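Local coordinates for protein 2-hydroxyisocaproyl-CoA dehydratase activator (Clostridium difficile, PDB 4EHT) that transfers one electron to (R)-2-hydroxyisocaproyl-CoA dehydratase, with hydrolysis of ATP, in the reductive branch of L-leucine fermentation, as a homodimer sharing one [4Fe-4S] cluster, at residues Y2-D7 against E55-V60; V25-I30 against P240-A245. One frame throughout, in Å; residues are numbered along the deposited sequence.

Interaction 1: Y2-D7 against E55-V60; sequences YTMGLD and EDIKKV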
# COMPACT_ATOMS: atom_id res chain seq x y z
N TYR A 2 -26.34 -19.89 -28.54
CA TYR A 2 -25.52 -18.86 -27.94
C TYR A 2 -25.33 -19.20 -26.47
O TYR A 2 -26.24 -19.73 -25.83
CB TYR A 2 -26.21 -17.50 -28.06
CG TYR A 2 -26.40 -17.03 -29.47
CD1 TYR A 2 -25.40 -16.33 -30.14
CD2 TYR A 2 -27.59 -17.29 -30.15
CE1 TYR A 2 -25.59 -15.89 -31.44
CE2 TYR A 2 -27.79 -16.86 -31.44
CZ TYR A 2 -26.79 -16.16 -32.09
OH TYR A 2 -27.00 -15.73 -33.38
N THR A 3 -24.14 -18.92 -25.95
CA THR A 3 -23.90 -18.99 -24.52
C THR A 3 -23.33 -17.65 -24.08
O THR A 3 -22.90 -16.86 -24.92
CB THR A 3 -22.96 -20.16 -24.16
OG1 THR A 3 -21.70 -20.00 -24.84
CG2 THR A 3 -23.59 -21.49 -24.54
N MET A 4 -23.35 -17.37 -22.78
CA MET A 4 -22.85 -16.11 -22.27
C MET A 4 -21.90 -16.31 -21.08
O MET A 4 -22.13 -17.16 -20.22
CB MET A 4 -24.02 -15.22 -21.86
CG MET A 4 -23.59 -13.84 -21.39
SD MET A 4 -24.97 -12.89 -20.73
CE MET A 4 -25.79 -12.39 -22.24
N GLY A 5 -20.84 -15.52 -21.04
CA GLY A 5 -19.94 -15.52 -19.90
C GLY A 5 -19.88 -14.13 -19.31
O GLY A 5 -19.78 -13.15 -20.06
N LEU A 6 -19.97 -14.04 -17.99
CA LEU A 6 -19.87 -12.77 -17.28
C LEU A 6 -18.73 -12.86 -16.28
O LEU A 6 -18.65 -13.81 -15.53
CB LEU A 6 -21.17 -12.47 -16.52
CG LEU A 6 -22.44 -12.23 -17.33
CD1 LEU A 6 -23.63 -12.20 -16.39
CD2 LEU A 6 -22.34 -10.94 -18.12
N ASP A 7 -17.87 -11.85 -16.27
CA ASP A 7 -16.72 -11.83 -15.38
C ASP A 7 -16.88 -10.55 -14.58
O ASP A 7 -16.65 -9.46 -15.09
CB ASP A 7 -15.42 -11.84 -16.20
CG ASP A 7 -14.18 -11.70 -15.34
OD1 ASP A 7 -14.30 -11.55 -14.10
OD2 ASP A 7 -13.07 -11.73 -15.91
N GLU A 55 -33.74 -15.02 -23.45
CA GLU A 55 -34.33 -16.28 -23.88
C GLU A 55 -33.47 -17.00 -24.92
O GLU A 55 -33.49 -18.23 -25.00
CB GLU A 55 -35.73 -16.05 -24.45
CG GLU A 55 -36.69 -15.33 -23.50
CD GLU A 55 -36.43 -13.84 -23.42
OE1 GLU A 55 -36.04 -13.25 -24.45
OE2 GLU A 55 -36.61 -13.26 -22.33
N ASP A 56 -32.73 -16.24 -25.71
CA ASP A 56 -31.91 -16.82 -26.77
C ASP A 56 -30.61 -17.43 -26.26
O ASP A 56 -29.88 -18.09 -27.01
CB ASP A 56 -31.61 -15.74 -27.81
CG ASP A 56 -32.86 -15.05 -28.32
OD1 ASP A 56 -33.90 -15.72 -28.44
OD2 ASP A 56 -32.80 -13.83 -28.59
N ILE A 57 -30.31 -17.22 -24.98
CA ILE A 57 -29.07 -17.71 -24.38
C ILE A 57 -29.30 -19.06 -23.72
O ILE A 57 -30.06 -19.16 -22.76
CB ILE A 57 -28.51 -16.71 -23.35
CG1 ILE A 57 -28.48 -15.30 -23.95
CG2 ILE A 57 -27.11 -17.13 -22.88
CD1 ILE A 57 -27.85 -15.22 -25.33
N LYS A 58 -28.65 -20.09 -24.24
CA LYS A 58 -28.86 -21.46 -23.77
C LYS A 58 -28.22 -21.72 -22.41
O LYS A 58 -28.80 -22.42 -21.59
CB LYS A 58 -28.31 -22.46 -24.79
CG LYS A 58 -28.61 -23.92 -24.43
CD LYS A 58 -28.56 -24.83 -25.65
CE LYS A 58 -28.91 -26.27 -25.30
NZ LYS A 58 -30.24 -26.37 -24.66
N LYS A 59 -27.03 -21.19 -22.18
CA LYS A 59 -26.39 -21.35 -20.87
C LYS A 59 -25.60 -20.10 -20.54
O LYS A 59 -24.97 -19.50 -21.41
CB LYS A 59 -25.46 -22.57 -20.86
CG LYS A 59 -26.18 -23.91 -20.99
CD LYS A 59 -26.84 -24.33 -19.68
CE LYS A 59 -27.59 -25.65 -19.83
NZ LYS A 59 -28.45 -25.93 -18.65
N VAL A 60 -25.63 -19.70 -19.27
CA VAL A 60 -24.90 -18.54 -18.78
C VAL A 60 -24.01 -18.97 -17.63
O VAL A 60 -24.47 -19.66 -16.72
CB VAL A 60 -25.86 -17.47 -18.21
CG1 VAL A 60 -25.07 -16.26 -17.72
CG2 VAL A 60 -26.89 -17.06 -19.26
O HOH W 1 -28.95 -20.65 -27.84
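Met4 N donates to Lys59 O at 3.0 Å, and Lys58 N, where the chain turns a corner, donates to Tyr2 O at 2.9 Å. Both bonds are fairly straight, with N-H...O angles of 159° and 158°. Around Met4 and Val60, which pair directly, the strands run parallel. Lys59 O also receives a CA-H...O contact from Thr3, and Met4 O receives another from Val60 CA at 3.4 Å. At the start of the strand, a water bridges the segments. It accepts from Tyr2 N and donates to Asp56 O, 2.8 Å from each. Asp56 O also lies at the edge of the Tyr2 ring, near its plane.

The apolar side chains meet through their first carbons and branches. Ile57 CG2 packs on Met4 CB at 3.8 Å. On its other branch, Ile57 CD1 meets Tyr2 CB at 3.9 Å. Met4 CG stands anti to the backbone N (chi1 -176°), which carries the thioether off toward helix 38-50.

Other polar groups find partners outside the pair. Thr3 OG1 bonds to Ala249 O, Val60 N to Asp74 OD2, and Asp56 OD2 to Ala53 N. Strand 13-19 flanks strand 2-8 across from strand 57-63. Helix 38-50 covers the sheet face of Met4 and Val60, with Leu43 and Tyr47 against Met4. Helix 243-260 packs on the face of Thr3 and Lys59.

Interaction 2: V25-I30 against P240-A245; sequences VASETI and PQLTGA. With ADP (adenosine-5'-diphosphate), chain D.
Leu242 reaches strand 23-30 with both of its methyls. CD1 rests on Ser27, 3.6 Å from OG, and CD2 lies 3.6 Å from Thr29 OG1. The Leu242 and Thr29 side chains cross obliquely. Thr29 CG2 sits over the face of the Gln241 amide, 3.6 Å from both OE1 and NE2. With Thr29 OG1 beside the backbone N (chi1 -60°), the CG2 methyl is left anti to that N, toward the amide, while OG1 lies on the Leu242 side. A water links the two polar ends, 2.9 Å from Thr29 OG1 and 3.0 Å from Gln241 OE1, to which it donates.

The Gln241 chain is extended, and its NE2 donates to ADP O1A at 2.8 Å with an angle of 167°. Arg218 NH1 bonds to Gln241 OE1, so both ends of the amide are held and its rotation is fixed. Ala12 packs beside it. On the far side of the strand, Glu28 forms a salt bridge with Lys49 of helix 38-50.

Lys14, Asp134 and the backbone N atoms of Thr11, Ala12, Gly102 and Gly215 also bind the nucleotide. Gln241 is an ATP-binding residue. The arrangement belongs to the nucleotide cleft of the actin-like ATPase fold, where the turn leading into helix 243-260 brings a side chain to the alpha-phosphate.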
# COMPACT_ATOMS: atom_id res chain seq x y z
N VAL A 25 -19.64 -12.99 -30.70
CA VAL A 25 -20.56 -12.14 -31.45
C VAL A 25 -20.78 -10.80 -30.73
O VAL A 25 -21.21 -9.83 -31.35
CB VAL A 25 -21.92 -12.84 -31.71
CG1 VAL A 25 -21.71 -14.11 -32.50
CG2 VAL A 25 -22.64 -13.14 -30.40
N ALA A 26 -20.48 -10.75 -29.44
CA ALA A 26 -20.57 -9.51 -28.69
C ALA A 26 -19.66 -9.57 -27.47
O ALA A 26 -19.53 -10.61 -26.85
CB ALA A 26 -22.00 -9.24 -28.26
N SER A 27 -19.05 -8.43 -27.15
CA SER A 27 -18.22 -8.32 -25.95
C SER A 27 -18.37 -6.92 -25.38
O SER A 27 -18.67 -5.98 -26.11
CB SER A 27 -16.75 -8.56 -26.30
OG SER A 27 -16.20 -7.40 -26.88
N GLU A 28 -18.17 -6.77 -24.08
CA GLU A 28 -18.43 -5.49 -23.44
C GLU A 28 -17.74 -5.39 -22.08
O GLU A 28 -17.84 -6.29 -21.25
CB GLU A 28 -19.94 -5.29 -23.28
CG GLU A 28 -20.34 -3.88 -22.86
CD GLU A 28 -20.23 -2.87 -24.00
OE1 GLU A 28 -20.03 -3.30 -25.15
OE2 GLU A 28 -20.33 -1.66 -23.73
N THR A 29 -17.04 -4.29 -21.86
CA THR A 29 -16.43 -4.02 -20.57
C THR A 29 -17.04 -2.75 -20.02
O THR A 29 -17.18 -1.76 -20.73
CB THR A 29 -14.91 -3.84 -20.69
OG1 THR A 29 -14.34 -5.03 -21.23
CG2 THR A 29 -14.28 -3.54 -19.32
N ILE A 30 -17.42 -2.80 -18.75
CA ILE A 30 -17.93 -1.62 -18.07
C ILE A 30 -17.08 -1.45 -16.82
O ILE A 30 -16.92 -2.39 -16.04
CB ILE A 30 -19.41 -1.78 -17.71
CG1 ILE A 30 -20.25 -1.79 -18.99
CG2 ILE A 30 -19.87 -0.65 -16.81
CD1 ILE A 30 -20.23 -0.48 -19.75
N PRO A 240 -7.35 -8.75 -23.96
CA PRO A 240 -6.79 -9.24 -22.69
C PRO A 240 -7.73 -9.09 -21.50
O PRO A 240 -7.68 -9.90 -20.57
CB PRO A 240 -5.55 -8.36 -22.47
CG PRO A 240 -5.80 -7.13 -23.29
CD PRO A 240 -6.57 -7.62 -24.50
N GLN A 241 -8.57 -8.06 -21.48
CA GLN A 241 -9.42 -7.85 -20.31
C GLN A 241 -10.64 -8.80 -20.31
O GLN A 241 -11.33 -8.92 -19.29
CB GLN A 241 -9.88 -6.40 -20.23
CG GLN A 241 -10.43 -6.01 -18.86
CD GLN A 241 -10.79 -4.54 -18.78
OE1 GLN A 241 -10.73 -3.82 -19.77
NE2 GLN A 241 -11.17 -4.09 -17.59
N LEU A 242 -10.87 -9.48 -21.43
CA LEU A 242 -12.11 -10.28 -21.63
C LEU A 242 -11.92 -11.79 -21.59
O LEU A 242 -12.89 -12.55 -21.78
CB LEU A 242 -12.74 -9.91 -22.98
CG LEU A 242 -13.35 -8.50 -23.09
CD1 LEU A 242 -13.49 -8.10 -24.54
CD2 LEU A 242 -14.69 -8.42 -22.37
N THR A 243 -10.70 -12.25 -21.36
CA THR A 243 -10.42 -13.68 -21.37
C THR A 243 -11.19 -14.48 -20.30
O THR A 243 -11.53 -15.64 -20.55
CB THR A 243 -8.91 -13.97 -21.25
OG1 THR A 243 -8.36 -13.28 -20.11
CG2 THR A 243 -8.16 -13.52 -22.53
N GLY A 244 -11.43 -13.88 -19.13
CA GLY A 244 -12.26 -14.54 -18.10
C GLY A 244 -13.71 -14.74 -18.55
O GLY A 244 -14.32 -15.80 -18.34
N ALA A 245 -14.29 -13.71 -19.17
CA ALA A 245 -15.66 -13.80 -19.67
C ALA A 245 -15.72 -14.81 -20.81
O ALA A 245 -16.70 -15.56 -20.94
CB ALA A 245 -16.15 -12.44 -20.13
PB ADP D . -10.90 -6.93 -12.25
O1B ADP D . -12.14 -6.11 -12.12
O2B ADP D . -10.19 -7.25 -10.96
O3B ADP D . -11.03 -8.19 -13.08
PA ADP D . -9.59 -5.97 -14.67
O1A ADP D . -10.91 -5.67 -15.32
O2A ADP D . -8.83 -7.19 -15.10
O3A ADP D . -9.85 -5.97 -13.06
O5' ADP D . -8.66 -4.70 -14.87
C5' ADP D . -9.01 -3.45 -14.31
C4' ADP D . -7.81 -2.53 -14.48
O4' ADP D . -7.45 -2.38 -15.86
C3' ADP D . -8.13 -1.14 -13.95
O3' ADP D . -7.20 -0.82 -12.92
C2' ADP D . -8.00 -0.25 -15.17
O2' ADP D . -7.52 1.07 -14.92
C1' ADP D . -7.07 -1.02 -16.09
N9 ADP D . -7.39 -0.64 -17.47
C8 ADP D . -8.63 -0.71 -17.99
N7 ADP D . -8.64 -0.30 -19.28
C5 ADP D . -7.37 0.05 -19.60
C6 ADP D . -6.70 0.58 -20.81
N6 ADP D . -7.44 0.80 -21.93
N1 ADP D . -5.36 0.83 -20.75
C2 ADP D . -4.67 0.60 -19.61
N3 ADP D . -5.23 0.13 -18.46
C4 ADP D . -6.55 -0.16 -18.39
O HOH W 2 -11.72 -4.69 -22.49

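Overall arrangement
The chain starts in strand 2-8, which holds residues 2-7 of interaction 1. It then runs through strand 13-19 to residues 25-30, the first half of interaction 2. Helix 38-50 follows before residues 55-60 close the first loop. Interaction 2 closes only at residues 240-245, after the second sheet. The two loops therefore cross. Both contacts reach the same five-stranded sheet, one between the central strand 2-8 and its neighbour 57-63, the other at the outermost strand 23-30. The centres of interactions 1 and 2 lie about 13 Å apart. They also touch: Asp7 CB and Gly5 O pack against Ala245. Helix 243-260 is thus set against the N-terminal sheet beside the nucleotide site.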